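Local coordinates for protein mitochondrial import inner membrane translocase subunit TIM21 (Saccharomyces cerevisiae, PDB 2CIU) that helps keep the TOM and TIM23 translocases in close contact during mitochondrial protein import, and is represented here by its intermembrane-space domain, at residues A[5-10]-A[58-63]; A[22-27]-A[113-118]; A[41-46]-A[77-82]; A[87-92]-A[100-105]. All coordinates share one frame; numbering follows the deposited sequence.

Interaction 1: A[5-10]-A[58-63]; sequences SGDTQL and IVSTKK
Carboxylate oxygen OD2 of Asp7 is gripped by a water molecule and by the backbone of the 58-63 segment. The water donates to Asp7 OD2 at 2.6 Å and reaches on, weakly, to the carbonyl oxygen of Ser60. Ser60 N points at Asp7 OD2 across 3.1 Å, in a bond that is weak and bent (146° at the hydrogen). The other oxygen, Asp7 OD1, takes the Ser60 OG hydroxyl at 2.6 Å, on its syn side and 19° out of the carboxylate plane. A single carboxylate thus clasps both the amide and the hydroxyl of one serine, which probably limits rotation of the carboxylate about CB-CG. Asp7 lies in the first turn of helix 6-20, where its negative charge would probably be favoured by the helix N-terminus. Its CG sits beside the backbone N (chi1 -74°), which directs the acid group across to the chain entering strand 60-64. This joins the start of the long helix to the antiparallel sheet it packs on, consistent with the NTF2-like clan to which the TIM21 family belongs. Around the polar clasp, Val59 CA approaches Asp7 OD2 to 3.4 Å, and Leu10 CD2 comes within 4.4 Å of Ser60 CB on the buried side. Leu10 also packs on Leu89 and Ala91 of strand 84-92. Ser60 OG has a second partner, ND1 of His72 on the adjoining strand 70-79.

Interaction 2: A[22-27]-A[113-118]; sequences KDIRSL and KRYYLI
Ile24 CD1 presses against the ring of Tyr115, closest at CD2 (3.5 Å) and nearly as close to CG, so that one methyl touches the base of the aromatic side chain. Leu27, one helical turn along from Asp23, adds its CD1 against Tyr115 CB at 4.0 Å. Two residues on from Tyr115, where the chain turns a corner, Leu117 CD2 meets Ile24 CG1 at 4.2 Å. Leu117 lies at a classic beta bulge, where it and Ile118 both face Met105 of strand 101-108. The apolar contacts lay helix 22-27 against the edge strand of the sheet, with Ile24 also touching Val18 of helix 6-20 and Val107. Tyr115 CG stands opposite its backbone N (chi1 -167°), and the ring reaches across to the first turn of the short helix. There Asp23 CB lies 3.5 Å from Tyr115 CE1, and the hydroxyl Tyr115 OH donates to the anti lone pair of Asp23 OD2 at 2.7 Å, with carboxylate and ring planes 55° apart. A valine in place of Tyr115 would probably leave Asp23 OD2 without this donor and Ile24 CD1 without the ring it packs on. Apolar base and hydroxyl-carboxylate bond together probably set how the ring is turned, with the charge kept toward the exposed side.

Interaction 3: A[41-46]-A[77-82]; sequences KAYGEL and HVESKK
His77 loses the most surface here, its imidazole meeting Gly44 O at an edge and Leu46 over one face. Leu46 CG sits 3.8 Å from the centroid of the His77 ring, displaced toward the edge of the ring, in a CH-pi contact. In the ring plane, His77 ND1 makes a weak bond to Gly44 O (3.4 Å). The histidine backbone is held firmly, His77 N donating to Tyr43 O at 2.8 Å. These residues form a hydrogen-bonded antiparallel pair, as do Lys41 and Glu79, and strands 41-48 and 70-79 thus run side by side in the curved sheet of a domain whose family belongs to the NTF2 clan. Between them the Ala42-Val78 pair turns its side chains to the other face, onto Val15 of helix 6-20. Tyr43 CG is wedged between its backbone N and carbonyl carbon (chi1 39°), which swings the ring diagonally past His77 CB towards Glu79. There Tyr43 OH donates to Glu79 OE2 at 2.7 Å from above the carboxylate plane. A leucine at Tyr43 would probably deprive Glu79 OE2 of this donor and leave the carboxylate freer to turn. A water molecule, 2.7 Å from Glu79 OE2 and 3.0 Å from Lys41 NZ, bridges the two opposite charges.

Interaction 4: A[87-92]-A[100-105]; sequences VHLEAK and PDFINM
Ile103 leans across both Glu90 and Lys92 of the partner strand. Its CB lies 3.5 Å from Glu90 O; from there the CG2 methyl rests against the Glu90 carboxylate, 3.8 Å from OE2. CG1 lies beside the backbone N (chi1 -61°) and CD1 extends beyond it (chi2 174°), which carries the tip to Lys92. There Ile103 CD1 is pushed against Lys92 CB at 3.4 Å, tighter than usual for two carbons. A classic beta bulge, in which Ile103 and Asn104 both face Glu90, probably helps Ile103 span both neighbours. Glu90 O accordingly receives Ile103 N at 2.8 Å and, more weakly, Asn104 N. On the same side of the hairpin, a water donates to Glu90 OE1 and Asn104 OD1 and is hydrogen-bonded to His88 NE2 at 2.8 Å. The opposite face is apolar: Leu89 CD1 stands almost squarely over the Phe102 ring, 3.5 Å from its centroid and 10° off the normal, and Val87 CG1 meets Met105 CE at 3.7 Å. That face is covered by helix 6-20, where Ala14 touches Leu89 and Met105, and Arg13 makes a cation-pi contact with Phe102. On the polar face Glu90 OE2 bonds to His71 ND1 and His88 ND1 to Arg75 NE, both on strand 70-79, which pairs with strand 84-92.

In the fold
All four interactions meet on one antiparallel sheet. Interaction 4 touches each of the other three. Leu10 of interaction 1 packs onto it, CD1 lying 3.6 Å from Phe102 CE1, and Leu117 N of interaction 2 probably bonds to Met105 O at 2.8 Å. Interaction 3 touches it through Val78 CG2 and Val87 CG2, 4.2 Å apart, although the centres of the two interactions are about 18 Å apart. Interactions 1 and 3 also meet, Ile58 CG1 against Gly44 N at 3.7 Å. Interactions 1 and 2 have centres about 22 Å apart on opposite sides of the domain, each bringing one of two successive helices, 6-20 and 22-27, to the sheet.

Interaction 1: A[5-10]-A[58-63]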
loop_
_atom_site.group_PDB
_atom_site.type_symbol
_atom_site.label_atom_id
_atom_site.label_comp_id
_atom_site.label_asym_id
_atom_site.label_seq_id
_atom_site.Cartn_x
_atom_site.Cartn_y
_atom_site.Cartn_z
ATOM N N SER A 5 -6.555 -7.789 15.291
ATOM C CA SER A 5 -5.420 -6.891 14.933
ATOM C C SER A 5 -4.840 -7.259 13.571
ATOM O O SER A 5 -3.848 -6.676 13.146
ATOM C CB SER A 5 -4.320 -6.986 15.990
ATOM O OG SER A 5 -3.291 -6.049 15.731
ATOM N N GLY A 6 -5.471 -8.223 12.898
ATOM C CA GLY A 6 -5.016 -8.677 11.593
ATOM C C GLY A 6 -4.791 -7.561 10.593
ATOM O O GLY A 6 -3.675 -7.363 10.115
ATOM N N ASP A 7 -5.856 -6.833 10.274
ATOM C CA ASP A 7 -5.778 -5.729 9.328
ATOM C C ASP A 7 -4.982 -4.545 9.877
ATOM O O ASP A 7 -4.319 -3.842 9.129
ATOM C CB ASP A 7 -7.181 -5.251 8.942
ATOM C CG ASP A 7 -7.879 -6.204 7.998
ATOM O OD1 ASP A 7 -7.182 -7.025 7.380
ATOM O OD2 ASP A 7 -9.119 -6.119 7.865
ATOM N N THR A 8 -5.055 -4.330 11.186
ATOM C CA THR A 8 -4.330 -3.221 11.779
ATOM C C THR A 8 -2.828 -3.425 11.602
ATOM O O THR A 8 -2.121 -2.520 11.165
ATOM C CB THR A 8 -4.668 -3.076 13.276
ATOM O OG1 THR A 8 -6.053 -2.735 13.416
ATOM C CG2 THR A 8 -3.813 -1.980 13.913
ATOM N N GLN A 9 -2.340 -4.620 11.922
ATOM C CA GLN A 9 -0.915 -4.893 11.768
ATOM C C GLN A 9 -0.518 -4.898 10.303
ATOM O O GLN A 9 0.557 -4.434 9.942
ATOM C CB GLN A 9 -0.537 -6.227 12.428
ATOM C CG GLN A 9 -0.845 -6.236 13.915
ATOM C CD GLN A 9 -0.118 -7.316 14.704
ATOM O OE1 GLN A 9 -0.557 -7.688 15.789
ATOM N NE2 GLN A 9 0.999 -7.807 14.177
ATOM N N LEU A 10 -1.398 -5.404 9.449
ATOM C CA LEU A 10 -1.102 -5.456 8.026
ATOM C C LEU A 10 -0.904 -4.037 7.487
ATOM O O LEU A 10 0.046 -3.758 6.752
ATOM C CB LEU A 10 -2.252 -6.160 7.295
ATOM C CG LEU A 10 -1.980 -6.694 5.893
ATOM C CD1 LEU A 10 -0.878 -7.740 5.951
ATOM C CD2 LEU A 10 -3.260 -7.300 5.334
ATOM N N ILE A 58 -9.937 1.146 7.231
ATOM C CA ILE A 58 -8.853 0.303 6.751
ATOM C C ILE A 58 -9.262 -1.157 6.965
ATOM O O ILE A 58 -9.544 -1.584 8.087
ATOM C CB ILE A 58 -7.548 0.613 7.511
ATOM C CG1 ILE A 58 -7.080 2.025 7.150
ATOM C CG2 ILE A 58 -6.470 -0.398 7.152
ATOM C CD1 ILE A 58 -5.990 2.569 8.052
ATOM N N VAL A 59 -9.304 -1.920 5.877
ATOM C CA VAL A 59 -9.697 -3.326 5.944
ATOM C C VAL A 59 -9.104 -4.088 4.765
ATOM O O VAL A 59 -8.662 -3.489 3.792
ATOM C CB VAL A 59 -11.239 -3.502 5.829
ATOM C CG1 VAL A 59 -11.957 -2.749 6.953
ATOM C CG2 VAL A 59 -11.706 -3.017 4.465
ATOM N N SER A 60 -9.106 -5.413 4.859
ATOM C CA SER A 60 -8.636 -6.229 3.747
ATOM C C SER A 60 -9.824 -7.064 3.313
ATOM O O SER A 60 -10.793 -7.214 4.055
ATOM C CB SER A 60 -7.495 -7.169 4.155
ATOM O OG SER A 60 -7.923 -8.130 5.097
ATOM N N THR A 61 -9.759 -7.565 2.089
ATOM C CA THR A 61 -10.803 -8.445 1.577
ATOM C C THR A 61 -10.103 -9.774 1.300
ATOM O O THR A 61 -8.914 -9.798 0.963
ATOM C CB THR A 61 -11.450 -7.898 0.283
ATOM O OG1 THR A 61 -12.557 -8.743 -0.073
ATOM C CG2 THR A 61 -10.446 -7.871 -0.867
ATOM N N LYS A 62 -10.826 -10.881 1.455
ATOM C CA LYS A 62 -10.228 -12.195 1.242
ATOM C C LYS A 62 -10.684 -12.849 -0.052
ATOM O O LYS A 62 -11.829 -12.687 -0.456
ATOM C CB LYS A 62 -10.587 -13.126 2.392
ATOM C CG LYS A 62 -10.224 -12.607 3.766
ATOM C CD LYS A 62 -10.861 -13.499 4.818
ATOM C CE LYS A 62 -10.809 -12.898 6.209
ATOM N NZ LYS A 62 -11.799 -11.800 6.341
ATOM N N LYS A 63 -9.781 -13.593 -0.683
ATOM C CA LYS A 63 -10.115 -14.295 -1.923
ATOM C C LYS A 63 -9.281 -15.577 -2.002
ATOM O O LYS A 63 -8.066 -15.556 -1.787
ATOM C CB LYS A 63 -9.848 -13.395 -3.138
ATOM C CG LYS A 63 -10.458 -13.913 -4.448
ATOM C CD LYS A 63 -10.231 -12.919 -5.579
ATOM C CE LYS A 63 -10.890 -13.366 -6.871
ATOM N NZ LYS A 63 -10.395 -14.705 -7.288
HETATM O O HOH W 1 -10.757 -8.040 7.422
#

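Interaction 2: A[22-27]-A[113-118]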
loop_
_atom_site.group_PDB
_atom_site.type_symbol
_atom_site.label_atom_id
_atom_site.label_comp_id
_atom_site.label_asym_id
_atom_site.label_seq_id
_atom_site.Cartn_x
_atom_site.Cartn_y
_atom_site.Cartn_z
ATOM N N LYS A 22 12.525 6.004 0.083
ATOM C CA LYS A 22 13.003 7.235 -0.540
ATOM C C LYS A 22 12.373 7.551 -1.893
ATOM O O LYS A 22 11.986 8.695 -2.153
ATOM C CB LYS A 22 14.529 7.191 -0.694
ATOM N N ASP A 23 12.275 6.549 -2.761
ATOM C CA ASP A 23 11.686 6.769 -4.079
ATOM C C ASP A 23 10.227 7.192 -3.986
ATOM O O ASP A 23 9.797 8.083 -4.715
ATOM C CB ASP A 23 11.786 5.507 -4.943
ATOM C CG ASP A 23 13.191 5.268 -5.473
ATOM O OD1 ASP A 23 13.879 6.254 -5.813
ATOM O OD2 ASP A 23 13.600 4.094 -5.572
ATOM N N ILE A 24 9.471 6.553 -3.099
ATOM C CA ILE A 24 8.058 6.890 -2.936
ATOM C C ILE A 24 7.913 8.306 -2.385
ATOM O O ILE A 24 7.051 9.073 -2.833
ATOM C CB ILE A 24 7.332 5.910 -1.986
ATOM C CG1 ILE A 24 7.356 4.491 -2.567
ATOM C CG2 ILE A 24 5.891 6.367 -1.779
ATOM C CD1 ILE A 24 6.691 4.388 -3.914
ATOM N N ARG A 25 8.759 8.659 -1.421
ATOM C CA ARG A 25 8.689 10.002 -0.858
ATOM C C ARG A 25 8.949 11.028 -1.956
ATOM O O ARG A 25 8.364 12.104 -1.961
ATOM C CB ARG A 25 9.707 10.176 0.274
ATOM C CG ARG A 25 9.417 9.328 1.502
ATOM C CD ARG A 25 10.300 9.745 2.682
ATOM N NE ARG A 25 9.899 11.041 3.222
ATOM C CZ ARG A 25 8.914 11.219 4.095
ATOM N NH1 ARG A 25 8.218 10.183 4.544
ATOM N NH2 ARG A 25 8.617 12.441 4.522
ATOM N N SER A 26 9.825 10.684 -2.896
ATOM C CA SER A 26 10.133 11.579 -3.998
ATOM C C SER A 26 8.928 11.701 -4.927
ATOM O O SER A 26 8.619 12.790 -5.402
ATOM C CB SER A 26 11.346 11.059 -4.778
ATOM O OG SER A 26 11.683 11.939 -5.834
ATOM N N LEU A 27 8.253 10.581 -5.189
ATOM C CA LEU A 27 7.075 10.605 -6.049
ATOM C C LEU A 27 5.965 11.436 -5.415
ATOM O O LEU A 27 5.174 12.071 -6.111
ATOM C CB LEU A 27 6.563 9.177 -6.312
ATOM C CG LEU A 27 7.505 8.234 -7.071
ATOM C CD1 LEU A 27 6.831 6.866 -7.235
ATOM C CD2 LEU A 27 7.852 8.824 -8.423
ATOM N N LYS A 113 4.946 6.543 -12.840
ATOM C CA LYS A 113 4.866 5.138 -13.191
ATOM C C LYS A 113 4.570 4.349 -11.929
ATOM O O LYS A 113 5.079 4.677 -10.851
ATOM C CB LYS A 113 6.193 4.664 -13.789
ATOM C CG LYS A 113 6.181 3.207 -14.224
ATOM C CD LYS A 113 7.436 2.868 -15.006
ATOM C CE LYS A 113 7.355 1.456 -15.570
ATOM N NZ LYS A 113 8.556 1.120 -16.385
ATOM N N ARG A 114 3.736 3.318 -12.057
ATOM C CA ARG A 114 3.407 2.476 -10.918
ATOM C C ARG A 114 4.712 1.974 -10.315
ATOM O O ARG A 114 5.582 1.467 -11.030
ATOM C CB ARG A 114 2.543 1.294 -11.368
ATOM C CG ARG A 114 2.350 0.236 -10.320
ATOM C CD ARG A 114 1.249 -0.715 -10.759
ATOM N NE ARG A 114 -0.046 -0.041 -10.804
ATOM C CZ ARG A 114 -1.163 -0.613 -11.246
ATOM N NH1 ARG A 114 -1.127 -1.866 -11.694
ATOM N NH2 ARG A 114 -2.307 0.048 -11.209
ATOM N N TYR A 115 4.844 2.105 -8.997
ATOM C CA TYR A 115 6.053 1.702 -8.303
ATOM C C TYR A 115 5.864 0.461 -7.445
ATOM O O TYR A 115 5.068 0.458 -6.508
ATOM C CB TYR A 115 6.537 2.862 -7.423
ATOM C CG TYR A 115 7.926 2.685 -6.886
ATOM C CD1 TYR A 115 9.006 3.336 -7.480
ATOM C CD2 TYR A 115 8.171 1.851 -5.800
ATOM C CE1 TYR A 115 10.299 3.155 -7.001
ATOM C CE2 TYR A 115 9.459 1.667 -5.311
ATOM C CZ TYR A 115 10.514 2.320 -5.916
ATOM O OH TYR A 115 11.785 2.125 -5.429
ATOM N N TYR A 116 6.597 -0.600 -7.759
ATOM C CA TYR A 116 6.484 -1.826 -6.981
ATOM C C TYR A 116 7.461 -1.900 -5.817
ATOM O O TYR A 116 8.675 -1.839 -6.005
ATOM C CB TYR A 116 6.692 -3.052 -7.882
ATOM C CG TYR A 116 5.476 -3.409 -8.702
ATOM C CD1 TYR A 116 4.591 -4.393 -8.263
ATOM C CD2 TYR A 116 5.180 -2.732 -9.886
ATOM C CE1 TYR A 116 3.434 -4.694 -8.981
ATOM C CE2 TYR A 116 4.023 -3.027 -10.616
ATOM C CZ TYR A 116 3.158 -4.007 -10.151
ATOM O OH TYR A 116 1.996 -4.278 -10.837
ATOM N N LEU A 117 6.922 -2.008 -4.612
ATOM C CA LEU A 117 7.744 -2.163 -3.421
ATOM C C LEU A 117 8.051 -3.647 -3.296
ATOM O O LEU A 117 9.130 -4.042 -2.867
ATOM C CB LEU A 117 7.003 -1.682 -2.174
ATOM C CG LEU A 117 6.872 -0.164 -2.025
ATOM C CD1 LEU A 117 6.012 0.161 -0.805
ATOM C CD2 LEU A 117 8.254 0.455 -1.890
ATOM N N ILE A 118 7.081 -4.473 -3.673
ATOM C CA ILE A 118 7.259 -5.913 -3.618
ATOM C C ILE A 118 6.744 -6.478 -4.925
ATOM O O ILE A 118 5.552 -6.393 -5.221
ATOM C CB ILE A 118 6.491 -6.524 -2.427
ATOM C CG1 ILE A 118 7.098 -5.988 -1.125
ATOM C CG2 ILE A 118 6.558 -8.051 -2.477
ATOM C CD1 ILE A 118 6.417 -6.443 0.128
#

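Interaction 3: A[41-46]-A[77-82]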
loop_
_atom_site.group_PDB
_atom_site.type_symbol
_atom_site.label_atom_id
_atom_site.label_comp_id
_atom_site.label_asym_id
_atom_site.label_seq_id
_atom_site.Cartn_x
_atom_site.Cartn_y
_atom_site.Cartn_z
ATOM N N LYS A 41 0.391 11.541 5.813
ATOM C CA LYS A 41 -0.897 11.149 6.353
ATOM C C LYS A 41 -1.363 9.893 5.608
ATOM O O LYS A 41 -1.042 9.723 4.434
ATOM C CB LYS A 41 -1.876 12.296 6.131
ATOM C CG LYS A 41 -3.270 12.069 6.650
ATOM C CD LYS A 41 -4.127 13.296 6.364
ATOM C CE LYS A 41 -5.511 13.166 6.946
ATOM N NZ LYS A 41 -6.251 14.456 6.792
ATOM N N ALA A 42 -2.081 9.017 6.300
ATOM C CA ALA A 42 -2.572 7.787 5.686
ATOM C C ALA A 42 -3.986 7.470 6.145
ATOM O O ALA A 42 -4.382 7.791 7.264
ATOM C CB ALA A 42 -1.631 6.610 6.020
ATOM N N TYR A 43 -4.752 6.830 5.267
ATOM C CA TYR A 43 -6.123 6.468 5.576
ATOM C C TYR A 43 -6.583 5.425 4.580
ATOM O O TYR A 43 -5.863 5.126 3.619
ATOM C CB TYR A 43 -7.053 7.696 5.533
ATOM C CG TYR A 43 -6.758 8.687 4.429
ATOM C CD1 TYR A 43 -7.078 8.397 3.099
ATOM C CD2 TYR A 43 -6.125 9.912 4.702
ATOM C CE1 TYR A 43 -6.781 9.290 2.069
ATOM C CE2 TYR A 43 -5.814 10.809 3.668
ATOM C CZ TYR A 43 -6.150 10.487 2.351
ATOM O OH TYR A 43 -5.839 11.336 1.315
ATOM N N GLY A 44 -7.768 4.881 4.832
ATOM C CA GLY A 44 -8.332 3.852 3.976
ATOM C C GLY A 44 -8.660 4.331 2.581
ATOM O O GLY A 44 -8.547 5.497 2.249
ATOM N N GLU A 45 -9.091 3.395 1.752
ATOM C CA GLU A 45 -9.440 3.685 0.372
ATOM C C GLU A 45 -10.472 4.803 0.218
ATOM O O GLU A 45 -11.515 4.794 0.870
ATOM C CB GLU A 45 -9.951 2.389 -0.257
ATOM C CG GLU A 45 -10.341 2.453 -1.698
ATOM C CD GLU A 45 -10.626 1.066 -2.233
ATOM O OE1 GLU A 45 -11.267 0.276 -1.508
ATOM O OE2 GLU A 45 -10.216 0.769 -3.370
ATOM N N LEU A 46 -10.174 5.758 -0.655
ATOM C CA LEU A 46 -11.079 6.872 -0.910
ATOM C C LEU A 46 -12.207 6.420 -1.816
ATOM O O LEU A 46 -11.964 5.843 -2.878
ATOM C CB LEU A 46 -10.343 8.035 -1.575
ATOM C CG LEU A 46 -9.320 8.734 -0.676
ATOM C CD1 LEU A 46 -8.573 9.794 -1.481
ATOM C CD2 LEU A 46 -10.032 9.363 0.519
ATOM N N HIS A 77 -4.367 4.841 1.245
ATOM C CA HIS A 77 -3.679 5.962 0.648
ATOM C C HIS A 77 -2.664 6.560 1.584
ATOM O O HIS A 77 -2.773 6.407 2.795
ATOM C CB HIS A 77 -4.659 7.082 0.289
ATOM C CG HIS A 77 -5.621 6.729 -0.804
ATOM N ND1 HIS A 77 -6.843 6.139 -0.565
ATOM C CD2 HIS A 77 -5.541 6.902 -2.143
ATOM C CE1 HIS A 77 -7.477 5.968 -1.714
ATOM N NE2 HIS A 77 -6.709 6.426 -2.685
ATOM N N VAL A 78 -1.689 7.242 0.990
ATOM C CA VAL A 78 -0.662 7.967 1.729
ATOM C C VAL A 78 -0.672 9.330 1.051
ATOM O O VAL A 78 -0.553 9.437 -0.174
ATOM C CB VAL A 78 0.728 7.307 1.627
ATOM C CG1 VAL A 78 1.776 8.199 2.308
ATOM C CG2 VAL A 78 0.701 5.935 2.312
ATOM N N GLU A 79 -0.835 10.375 1.854
ATOM C CA GLU A 79 -0.945 11.724 1.329
ATOM C C GLU A 79 0.102 12.705 1.832
ATOM O O GLU A 79 0.369 12.765 3.031
ATOM C CB GLU A 79 -2.330 12.283 1.675
ATOM C CG GLU A 79 -2.523 13.740 1.252
ATOM C CD GLU A 79 -3.857 14.331 1.662
ATOM O OE1 GLU A 79 -4.052 15.543 1.437
ATOM O OE2 GLU A 79 -4.720 13.609 2.204
ATOM N N SER A 80 0.690 13.458 0.908
ATOM C CA SER A 80 1.651 14.506 1.266
ATOM C C SER A 80 0.907 15.801 0.975
ATOM O O SER A 80 -0.218 15.777 0.481
ATOM C CB SER A 80 2.907 14.445 0.395
ATOM O OG SER A 80 2.605 14.760 -0.956
ATOM N N LYS A 81 1.523 16.939 1.277
ATOM C CA LYS A 81 0.867 18.215 1.002
ATOM C C LYS A 81 0.651 18.438 -0.503
ATOM O O LYS A 81 -0.135 19.298 -0.904
ATOM C CB LYS A 81 1.707 19.369 1.564
ATOM C CG LYS A 81 1.812 19.384 3.078
ATOM C CD LYS A 81 2.865 20.389 3.531
ATOM C CE LYS A 81 3.143 20.265 5.021
ATOM N NZ LYS A 81 4.363 21.027 5.409
ATOM N N LYS A 82 1.342 17.665 -1.337
ATOM C CA LYS A 82 1.217 17.846 -2.779
ATOM C C LYS A 82 0.602 16.696 -3.569
ATOM O O LYS A 82 0.083 16.916 -4.663
ATOM C CB LYS A 82 2.586 18.165 -3.381
ATOM C CG LYS A 82 3.301 19.314 -2.690
ATOM C CD LYS A 82 4.514 19.787 -3.464
ATOM C CE LYS A 82 4.094 20.618 -4.666
ATOM N NZ LYS A 82 5.223 21.425 -5.210
HETATM O O HOH W 2 -6.497 14.856 3.788
#

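Interaction 4: A[87-92]-A[100-105]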
loop_
_atom_site.group_PDB
_atom_site.type_symbol
_atom_site.label_atom_id
_atom_site.label_comp_id
_atom_site.label_asym_id
_atom_site.label_seq_id
_atom_site.Cartn_x
_atom_site.Cartn_y
_atom_site.Cartn_z
ATOM N N VAL A 87 -2.087 2.804 -2.487
ATOM C CA VAL A 87 -1.215 1.663 -2.226
ATOM C C VAL A 87 -2.052 0.401 -2.300
ATOM O O VAL A 87 -3.142 0.340 -1.734
ATOM C CB VAL A 87 -0.582 1.750 -0.809
ATOM C CG1 VAL A 87 0.353 0.575 -0.564
ATOM C CG2 VAL A 87 0.174 3.069 -0.661
ATOM N N HIS A 88 -1.549 -0.594 -3.026
ATOM C CA HIS A 88 -2.240 -1.869 -3.157
ATOM C C HIS A 88 -1.337 -2.936 -2.552
ATOM O O HIS A 88 -0.151 -2.991 -2.861
ATOM C CB HIS A 88 -2.470 -2.200 -4.635
ATOM C CG HIS A 88 -2.905 -3.614 -4.866
ATOM N ND1 HIS A 88 -4.224 -4.007 -4.810
ATOM C CD2 HIS A 88 -2.185 -4.739 -5.086
ATOM C CE1 HIS A 88 -4.298 -5.315 -4.983
ATOM N NE2 HIS A 88 -3.075 -5.782 -5.152
ATOM N N LEU A 89 -1.908 -3.775 -1.700
ATOM C CA LEU A 89 -1.173 -4.844 -1.049
ATOM C C LEU A 89 -1.919 -6.165 -1.131
ATOM O O LEU A 89 -3.137 -6.211 -0.955
ATOM C CB LEU A 89 -0.955 -4.492 0.436
ATOM C CG LEU A 89 -0.389 -5.564 1.370
ATOM C CD1 LEU A 89 1.041 -5.893 0.968
ATOM C CD2 LEU A 89 -0.442 -5.062 2.825
ATOM N N GLU A 90 -1.173 -7.222 -1.443
ATOM C CA GLU A 90 -1.688 -8.583 -1.468
ATOM C C GLU A 90 -0.805 -9.360 -0.494
ATOM O O GLU A 90 0.420 -9.332 -0.611
ATOM C CB GLU A 90 -1.552 -9.217 -2.853
ATOM C CG GLU A 90 -2.181 -10.611 -2.893
ATOM C CD GLU A 90 -1.941 -11.333 -4.209
ATOM O OE1 GLU A 90 -1.625 -10.665 -5.211
ATOM O OE2 GLU A 90 -2.078 -12.578 -4.237
ATOM N N ALA A 91 -1.418 -10.033 0.467
ATOM C CA ALA A 91 -0.663 -10.824 1.431
ATOM C C ALA A 91 -1.294 -12.197 1.595
ATOM O O ALA A 91 -2.427 -12.430 1.171
ATOM C CB ALA A 91 -0.613 -10.098 2.787
ATOM N N LYS A 92 -0.558 -13.119 2.203
ATOM C CA LYS A 92 -1.098 -14.447 2.433
ATOM C C LYS A 92 -0.466 -15.036 3.673
ATOM O O LYS A 92 0.710 -14.791 3.963
ATOM C CB LYS A 92 -0.855 -15.361 1.223
ATOM C CG LYS A 92 0.518 -15.984 1.117
ATOM C CD LYS A 92 0.531 -17.010 -0.020
ATOM C CE LYS A 92 1.855 -17.746 -0.109
ATOM N NZ LYS A 92 1.859 -18.739 -1.219
ATOM N N PRO A 100 2.086 -12.492 7.989
ATOM C CA PRO A 100 1.859 -13.033 6.651
ATOM C C PRO A 100 2.862 -12.541 5.631
ATOM O O PRO A 100 3.494 -11.497 5.802
ATOM C CB PRO A 100 0.435 -12.584 6.335
ATOM C CG PRO A 100 0.331 -11.283 7.069
ATOM C CD PRO A 100 0.969 -11.625 8.400
ATOM N N ASP A 101 3.007 -13.303 4.557
ATOM C CA ASP A 101 3.919 -12.924 3.496
ATOM C C ASP A 101 3.302 -11.846 2.617
ATOM O O ASP A 101 2.105 -11.876 2.335
ATOM C CB ASP A 101 4.252 -14.128 2.611
ATOM C CG ASP A 101 4.997 -15.212 3.355
ATOM O OD1 ASP A 101 5.981 -14.883 4.044
ATOM O OD2 ASP A 101 4.608 -16.394 3.231
ATOM N N PHE A 102 4.109 -10.874 2.209
ATOM C CA PHE A 102 3.623 -9.847 1.301
ATOM C C PHE A 102 3.913 -10.441 -0.076
ATOM O O PHE A 102 5.061 -10.742 -0.404
ATOM C CB PHE A 102 4.383 -8.532 1.482
ATOM C CG PHE A 102 3.809 -7.630 2.551
ATOM C CD1 PHE A 102 2.910 -8.120 3.493
ATOM C CD2 PHE A 102 4.186 -6.295 2.618
ATOM C CE1 PHE A 102 2.395 -7.290 4.489
ATOM C CE2 PHE A 102 3.677 -5.455 3.614
ATOM C CZ PHE A 102 2.783 -5.952 4.545
ATOM N N ILE A 103 2.858 -10.626 -0.861
ATOM C CA ILE A 103 2.956 -11.210 -2.192
ATOM C C ILE A 103 3.158 -10.178 -3.300
ATOM O O ILE A 103 3.903 -10.407 -4.256
ATOM C CB ILE A 103 1.667 -12.011 -2.507
ATOM C CG1 ILE A 103 1.502 -13.149 -1.504
ATOM C CG2 ILE A 103 1.712 -12.543 -3.941
ATOM C CD1 ILE A 103 0.198 -13.904 -1.655
ATOM N N ASN A 104 2.505 -9.034 -3.161
ATOM C CA ASN A 104 2.569 -7.997 -4.177
ATOM C C ASN A 104 2.255 -6.682 -3.478
ATOM O O ASN A 104 1.375 -6.633 -2.638
ATOM C CB ASN A 104 1.496 -8.292 -5.245
ATOM C CG ASN A 104 1.464 -7.268 -6.368
ATOM O OD1 ASN A 104 0.418 -7.055 -6.998
ATOM N ND2 ASN A 104 2.600 -6.640 -6.636
ATOM N N MET A 105 2.993 -5.631 -3.804
ATOM C CA MET A 105 2.714 -4.336 -3.208
ATOM C C MET A 105 3.193 -3.234 -4.136
ATOM O O MET A 105 4.355 -3.208 -4.542
ATOM C CB MET A 105 3.380 -4.218 -1.837
ATOM C CG MET A 105 3.037 -2.911 -1.144
ATOM S SD MET A 105 3.860 -2.774 0.469
ATOM C CE MET A 105 2.788 -1.623 1.227
HETATM O O HOH W 3 -2.212 -8.269 -6.198
#